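Local coordinates for protein endo-beta-mannanase (Opitutaceae bacterium TAV5, PDB 7BOB) that probably releases mannose from the chain ends of beta-1,4-linked manno-oligosaccharides, as a homotrimeric glycoside hydrolase of family 5 from a termite hindgut bacterium, at residues Pro402-Leu413 with Ile447-Asp455. Numbering follows the deposited sequence.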
ATOM      1  N   PRO A 402      -6.415   9.130 -19.383  1.00 53.47           N
ATOM      2  CA  PRO A 402      -5.576  10.205 -18.823  1.00 51.16           C
ATOM      3  C   PRO A 402      -5.378  10.136 -17.310  1.00 52.32           C
ATOM      4  O   PRO A 402      -4.700  11.006 -16.762  1.00 51.86           O
ATOM      5  CB  PRO A 402      -6.323  11.484 -19.226  1.00 52.45           C
ATOM      6  CG  PRO A 402      -7.739  11.053 -19.485  1.00 54.27           C
ATOM      7  CD  PRO A 402      -7.615   9.658 -20.058  1.00 53.64           C
ATOM      8  N   GLY A 403      -5.932   9.148 -16.607  1.00 53.40           N
ATOM      9  CA  GLY A 403      -5.691   9.026 -15.176  1.00 48.85           C
ATOM     10  C   GLY A 403      -6.931   8.810 -14.318  1.00 51.78           C
ATOM     11  O   GLY A 403      -6.828   8.792 -13.087  1.00 53.14           O
ATOM     12  N   ASN A 404      -8.099   8.617 -14.934  1.00 48.63           N
ATOM     13  CA  ASN A 404      -9.314   8.384 -14.159  1.00 49.32           C
ATOM     14  C   ASN A 404      -9.309   6.995 -13.519  1.00 48.42           C
ATOM     15  O   ASN A 404      -8.872   6.011 -14.120  1.00 51.05           O
ATOM     16  CB  ASN A 404     -10.549   8.564 -15.043  1.00 46.55           C
ATOM     17  CG  ASN A 404     -10.715  10.005 -15.513  1.00 53.42           C
ATOM     18  OD1 ASN A 404     -10.730  10.942 -14.705  1.00 51.97           O
ATOM     19  ND2 ASN A 404     -10.817  10.189 -16.823  1.00 50.49           N
ATOM     20  N   GLU A 405      -9.789   6.925 -12.275  1.00 46.79           N
ATOM     21  CA  GLU A 405      -9.908   5.682 -11.524  1.00 48.58           C
ATOM     22  C   GLU A 405     -11.302   5.622 -10.911  1.00 49.06           C
ATOM     23  O   GLU A 405     -11.754   6.612 -10.304  1.00 48.32           O
ATOM     24  CB  GLU A 405      -8.851   5.573 -10.428  1.00 48.02           C
ATOM     25  CG  GLU A 405      -7.483   5.726 -10.974  1.00 51.36           C
ATOM     26  CD  GLU A 405      -6.414   5.379  -9.971  1.00 54.42           C
ATOM     27  OE1 GLU A 405      -6.754   4.953  -8.843  1.00 54.24           O
ATOM     28  OE2 GLU A 405      -5.228   5.542 -10.330  1.00 55.49           O
ATOM     29  N   PRO A 406     -12.000   4.485 -11.032  1.00 47.71           N
ATOM     30  CA  PRO A 406     -13.408   4.426 -10.583  1.00 46.97           C
ATOM     31  C   PRO A 406     -13.650   4.929  -9.172  1.00 43.40           C
ATOM     32  O   PRO A 406     -14.614   5.654  -8.963  1.00 45.57           O
ATOM     33  CB  PRO A 406     -13.756   2.927 -10.715  1.00 43.56           C
ATOM     34  CG  PRO A 406     -12.893   2.442 -11.853  1.00 44.48           C
ATOM     35  CD  PRO A 406     -11.610   3.311 -11.834  1.00 44.45           C
ATOM     36  N   ARG A 407     -12.845   4.527  -8.185  1.00 47.53           N
ATOM     37  CA  ARG A 407     -13.125   4.962  -6.821  1.00 49.27           C
ATOM     38  C   ARG A 407     -13.030   6.481  -6.697  1.00 50.85           C
ATOM     39  O   ARG A 407     -13.847   7.113  -6.012  1.00 48.97           O
ATOM     40  CB  ARG A 407     -12.165   4.294  -5.846  1.00 48.41           C
ATOM     41  CG  ARG A 407     -12.640   4.407  -4.425  1.00 51.11           C
ATOM     42  CD  ARG A 407     -11.688   3.702  -3.457  1.00 50.09           C
ATOM     43  NE  ARG A 407     -12.026   4.036  -2.077  1.00 49.69           N
ATOM     44  CZ  ARG A 407     -13.073   3.548  -1.411  1.00 62.29           C
ATOM     45  NH1 ARG A 407     -13.922   2.668  -1.971  1.00 60.09           N
ATOM     46  NH2 ARG A 407     -13.280   3.951  -0.162  1.00 67.17           N
ATOM     47  N   GLU A 408     -12.050   7.081  -7.370  1.00 50.79           N
ATOM     48  CA  GLU A 408     -11.875   8.528  -7.320  1.00 51.68           C
ATOM     49  C   GLU A 408     -12.985   9.241  -8.076  1.00 52.95           C
ATOM     50  O   GLU A 408     -13.557  10.227  -7.585  1.00 45.47           O
ATOM     51  CB  GLU A 408     -10.522   8.912  -7.907  1.00 49.19           C
ATOM     52  CG  GLU A 408      -9.339   8.612  -6.983  1.00 57.80           C
ATOM     53  CD  GLU A 408      -9.428   9.360  -5.657  1.00 64.67           C
ATOM     54  OE1 GLU A 408     -10.105  10.425  -5.587  1.00 65.34           O
ATOM     55  OE2 GLU A 408      -8.810   8.885  -4.680  1.00 71.76           O
ATOM     56  N   THR A 409     -13.275   8.781  -9.299  1.00 49.14           N
ATOM     57  CA  THR A 409     -14.319   9.430 -10.078  1.00 46.69           C
ATOM     58  C   THR A 409     -15.655   9.305  -9.373  1.00 47.91           C
ATOM     59  O   THR A 409     -16.395  10.291  -9.240  1.00 47.13           O
ATOM     60  CB  THR A 409     -14.384   8.816 -11.468  1.00 47.84           C
ATOM     61  OG1 THR A 409     -13.108   8.958 -12.099  1.00 47.42           O
ATOM     62  CG2 THR A 409     -15.499   9.470 -12.334  1.00 46.50           C
ATOM     63  N   SER A 410     -15.957   8.107  -8.869  1.00 44.86           N
ATOM     64  CA  SER A 410     -17.289   7.859  -8.331  1.00 46.94           C
ATOM     65  C   SER A 410     -17.516   8.597  -7.020  1.00 46.47           C
ATOM     66  O   SER A 410     -18.653   8.968  -6.722  1.00 47.76           O
ATOM     67  CB  SER A 410     -17.518   6.360  -8.150  1.00 44.88           C
ATOM     68  OG  SER A 410     -16.774   5.850  -7.063  1.00 44.79           O
ATOM     69  N   ARG A 411     -16.468   8.809  -6.219  1.00 45.21           N
ATOM     70  CA  ARG A 411     -16.615   9.649  -5.031  1.00 46.07           C
ATOM     71  C   ARG A 411     -17.091  11.044  -5.409  1.00 46.66           C
ATOM     72  O   ARG A 411     -17.952  11.620  -4.732  1.00 43.95           O
ATOM     73  CB  ARG A 411     -15.288   9.764  -4.275  1.00 51.08           C
ATOM     74  CG  ARG A 411     -15.235   9.022  -2.954  1.00 56.72           C
ATOM     75  CD  ARG A 411     -13.763   8.683  -2.554  1.00 52.99           C
ATOM     76  NE  ARG A 411     -12.877   9.840  -2.654  1.00 55.12           N
ATOM     77  CZ  ARG A 411     -12.762  10.761  -1.697  1.00 62.68           C
ATOM     78  NH1 ARG A 411     -13.496  10.625  -0.583  1.00 59.38           N
ATOM     79  NH2 ARG A 411     -11.931  11.809  -1.852  1.00 50.97           N
ATOM     80  N   ARG A 412     -16.526  11.604  -6.481  1.00 46.55           N
ATOM     81  CA  ARG A 412     -16.889  12.960  -6.893  1.00 46.67           C
ATOM     82  C   ARG A 412     -18.277  12.987  -7.510  1.00 48.50           C
ATOM     83  O   ARG A 412     -19.030  13.956  -7.326  1.00 45.54           O
ATOM     84  CB  ARG A 412     -15.874  13.502  -7.892  1.00 48.36           C
ATOM     85  CG  ARG A 412     -14.456  13.638  -7.353  1.00 46.89           C
ATOM     86  CD  ARG A 412     -13.451  13.767  -8.503  1.00 51.78           C
ATOM     87  NE  ARG A 412     -12.219  14.436  -8.088  1.00 53.46           N
ATOM     88  CZ  ARG A 412     -11.179  13.787  -7.569  1.00 60.62           C
ATOM     89  NH1 ARG A 412     -11.240  12.455  -7.416  1.00 56.14           N
ATOM     90  NH2 ARG A 412     -10.078  14.458  -7.205  1.00 51.37           N
ATOM     91  N   LEU A 413     -18.626  11.932  -8.249  1.00 43.59           N
ATOM     92  CA  LEU A 413     -19.927  11.896  -8.879  1.00 44.57           C
ATOM     93  C   LEU A 413     -21.015  11.721  -7.828  1.00 46.45           C
ATOM     94  O   LEU A 413     -22.062  12.375  -7.898  1.00 48.65           O
ATOM     95  CB  LEU A 413     -19.962  10.780  -9.922  1.00 48.57           C
ATOM     96  CG  LEU A 413     -19.149  10.992 -11.205  1.00 45.74           C
ATOM     97  CD1 LEU A 413     -19.233   9.762 -12.092  1.00 43.51           C
ATOM     98  CD2 LEU A 413     -19.632  12.207 -11.957  1.00 48.97           C
ATOM     99  N   ILE A 447     -18.582  18.893 -15.034  1.00 44.74           N
ATOM    100  CA  ILE A 447     -17.421  18.019 -14.979  1.00 47.01           C
ATOM    101  C   ILE A 447     -16.853  18.104 -13.567  1.00 51.56           C
ATOM    102  O   ILE A 447     -16.435  19.183 -13.115  1.00 49.72           O
ATOM    103  CB  ILE A 447     -16.380  18.405 -16.040  1.00 51.56           C
ATOM    104  CG1 ILE A 447     -16.992  18.346 -17.445  1.00 48.88           C
ATOM    105  CG2 ILE A 447     -15.155  17.532 -15.910  1.00 49.46           C
ATOM    106  CD1 ILE A 447     -16.021  18.731 -18.566  1.00 47.96           C
ATOM    107  N   THR A 448     -16.850  16.977 -12.865  1.00 45.52           N
ATOM    108  CA  THR A 448     -16.490  16.945 -11.444  1.00 47.91           C
ATOM    109  C   THR A 448     -15.016  16.584 -11.244  1.00 51.48           C
ATOM    110  O   THR A 448     -14.689  15.570 -10.637  1.00 47.64           O
ATOM    111  CB  THR A 448     -17.387  15.954 -10.704  1.00 48.31           C
ATOM    112  OG1 THR A 448     -17.217  14.635 -11.269  1.00 45.06           O
ATOM    113  CG2 THR A 448     -18.848  16.389 -10.807  1.00 45.13           C
ATOM    114  N   GLY A 449     -14.123  17.440 -11.732  1.00 50.92           N
ATOM    115  CA  GLY A 449     -12.702  17.181 -11.593  1.00 50.99           C
ATOM    116  C   GLY A 449     -12.284  15.806 -12.075  1.00 53.79           C
ATOM    117  O   GLY A 449     -11.658  15.048 -11.328  1.00 54.22           O
ATOM    118  N   VAL A 450     -12.668  15.441 -13.293  1.00 51.49           N
ATOM    119  CA  VAL A 450     -12.171  14.217 -13.898  1.00 52.22           C
ATOM    120  C   VAL A 450     -11.296  14.611 -15.073  1.00 55.33           C
ATOM    121  O   VAL A 450     -11.357  15.738 -15.584  1.00 53.01           O
ATOM    122  CB  VAL A 450     -13.294  13.263 -14.338  1.00 53.23           C
ATOM    123  CG1 VAL A 450     -14.023  12.726 -13.111  1.00 54.68           C
ATOM    124  CG2 VAL A 450     -14.267  13.962 -15.283  1.00 52.21           C
ATOM    125  N   PHE A 451     -10.454  13.674 -15.490  1.00 52.28           N
ATOM    126  CA  PHE A 451      -9.451  13.942 -16.506  1.00 50.57           C
ATOM    127  C   PHE A 451     -10.006  13.657 -17.896  1.00 51.66           C
ATOM    128  O   PHE A 451     -10.657  12.626 -18.121  1.00 50.19           O
ATOM    129  CB  PHE A 451      -8.207  13.114 -16.222  1.00 50.11           C
ATOM    130  CG  PHE A 451      -7.742  13.201 -14.787  1.00 54.88           C
ATOM    131  CD1 PHE A 451      -7.148  14.361 -14.297  1.00 55.23           C
ATOM    132  CD2 PHE A 451      -7.889  12.124 -13.927  1.00 55.23           C
ATOM    133  CE1 PHE A 451      -6.704  14.435 -12.978  1.00 53.66           C
ATOM    134  CE2 PHE A 451      -7.447  12.196 -12.605  1.00 56.43           C
ATOM    135  CZ  PHE A 451      -6.857  13.354 -12.132  1.00 54.05           C
ATOM    136  N   THR A 452      -9.744  14.581 -18.821  1.00 47.81           N
ATOM    137  CA  THR A 452     -10.356  14.626 -20.143  1.00 48.75           C
ATOM    138  C   THR A 452      -9.275  14.753 -21.196  1.00 50.43           C
ATOM    139  O   THR A 452      -8.416  15.636 -21.100  1.00 56.87           O
ATOM    140  CB  THR A 452     -11.303  15.824 -20.269  1.00 52.69           C
ATOM    141  OG1 THR A 452     -10.551  17.013 -20.015  1.00 55.53           O
ATOM    142  CG2 THR A 452     -12.476  15.738 -19.289  1.00 52.02           C
ATOM    143  N   GLY A 453      -9.316  13.892 -22.207  1.00 49.59           N
ATOM    144  CA  GLY A 453      -8.321  13.934 -23.255  1.00 51.05           C
ATOM    145  C   GLY A 453      -8.656  14.957 -24.326  1.00 54.28           C
ATOM    146  O   GLY A 453      -9.655  15.675 -24.270  1.00 50.04           O
ATOM    147  N   LEU A 454      -7.776  15.017 -25.325  1.00 55.10           N
ATOM    148  CA  LEU A 454      -7.920  15.998 -26.396  1.00 53.11           C
ATOM    149  C   LEU A 454      -9.241  15.834 -27.145  1.00 57.01           C
ATOM    150  O   LEU A 454      -9.917  16.826 -27.447  1.00 57.67           O
ATOM    151  CB  LEU A 454      -6.739  15.875 -27.356  1.00 53.19           C
ATOM    152  CG  LEU A 454      -6.900  16.737 -28.599  1.00 55.41           C
ATOM    153  CD1 LEU A 454      -6.936  18.187 -28.172  1.00 54.32           C
ATOM    154  CD2 LEU A 454      -5.767  16.472 -29.573  1.00 53.92           C
ATOM    155  N   ASP A 455      -9.623  14.592 -27.472  1.00 53.59           N
ATOM    156  CA  ASP A 455     -10.863  14.385 -28.217  1.00 51.59           C
ATOM    157  C   ASP A 455     -12.058  14.835 -27.398  1.00 54.51           C
ATOM    158  O   ASP A 455     -12.966  15.510 -27.915  1.00 56.19           O
ATOM    159  CB  ASP A 455     -11.009  12.914 -28.629  1.00 49.72           C
ATOM    160  CG  ASP A 455     -10.649  11.932 -27.500  1.00 57.32           C
ATOM    161  OD1 ASP A 455     -10.351  12.395 -26.376  1.00 58.38           O
ATOM    162  OD2 ASP A 455     -10.659  10.692 -27.734  1.00 63.24           O
TER
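Asn404 faces the backbone of Phe451 and grips it with both ends of its amide. Asn404 OD1 accepts from Phe451 N at 2.9 Å, in the carbonyl plane and on a lone pair, and the bond is nearly straight at 168°. Asn404 ND2 donates to Phe451 O at 2.8 Å, close to the amide plane. CG of Asn404 lies anti to the carbonyl carbon (chi1 -66°), which brings the amide over to the loop 449-453. This is the tightly packed part. Phe451 CD2 comes within 3.2 Å of Asn404 OD1, with amide and ring planes 28° apart. Phe451 CD2 also lies 3.5 Å from Gly403 C, and Arg517 makes a cation-pi contact with the ring. Pro402 CG sits 3.6 Å from Phe451 O. Val450 CG1 meets Thr409 CG2 at 3.7 Å, the two side chains crossing at about a right angle.

The helix side is looser. Glu408 is exposed and Arg412 partly so, and neither hydrogen-bonds to the loop. Arg412 runs its extended chain past the end of strand 444-448, with Arg412 CD 3.1 Å from Thr448 O. Its NH1 forms a salt bridge with Glu408 OE1, and its NH2 one with Asp557.

The contact joins the lead-in and first turns of helix 406-422 to the loop after strand 444-448, an inner strand of the mixed sheet. That sheet belongs to the alpha/beta domain following the family 5 barrel. With an alanine here, Phe451 N and O would probably lose the mates Asn404 provides, leaving the loop less firmly placed. One amide thus serves both backbone groups, and its second acceptor, His392 O, probably fixes its flip.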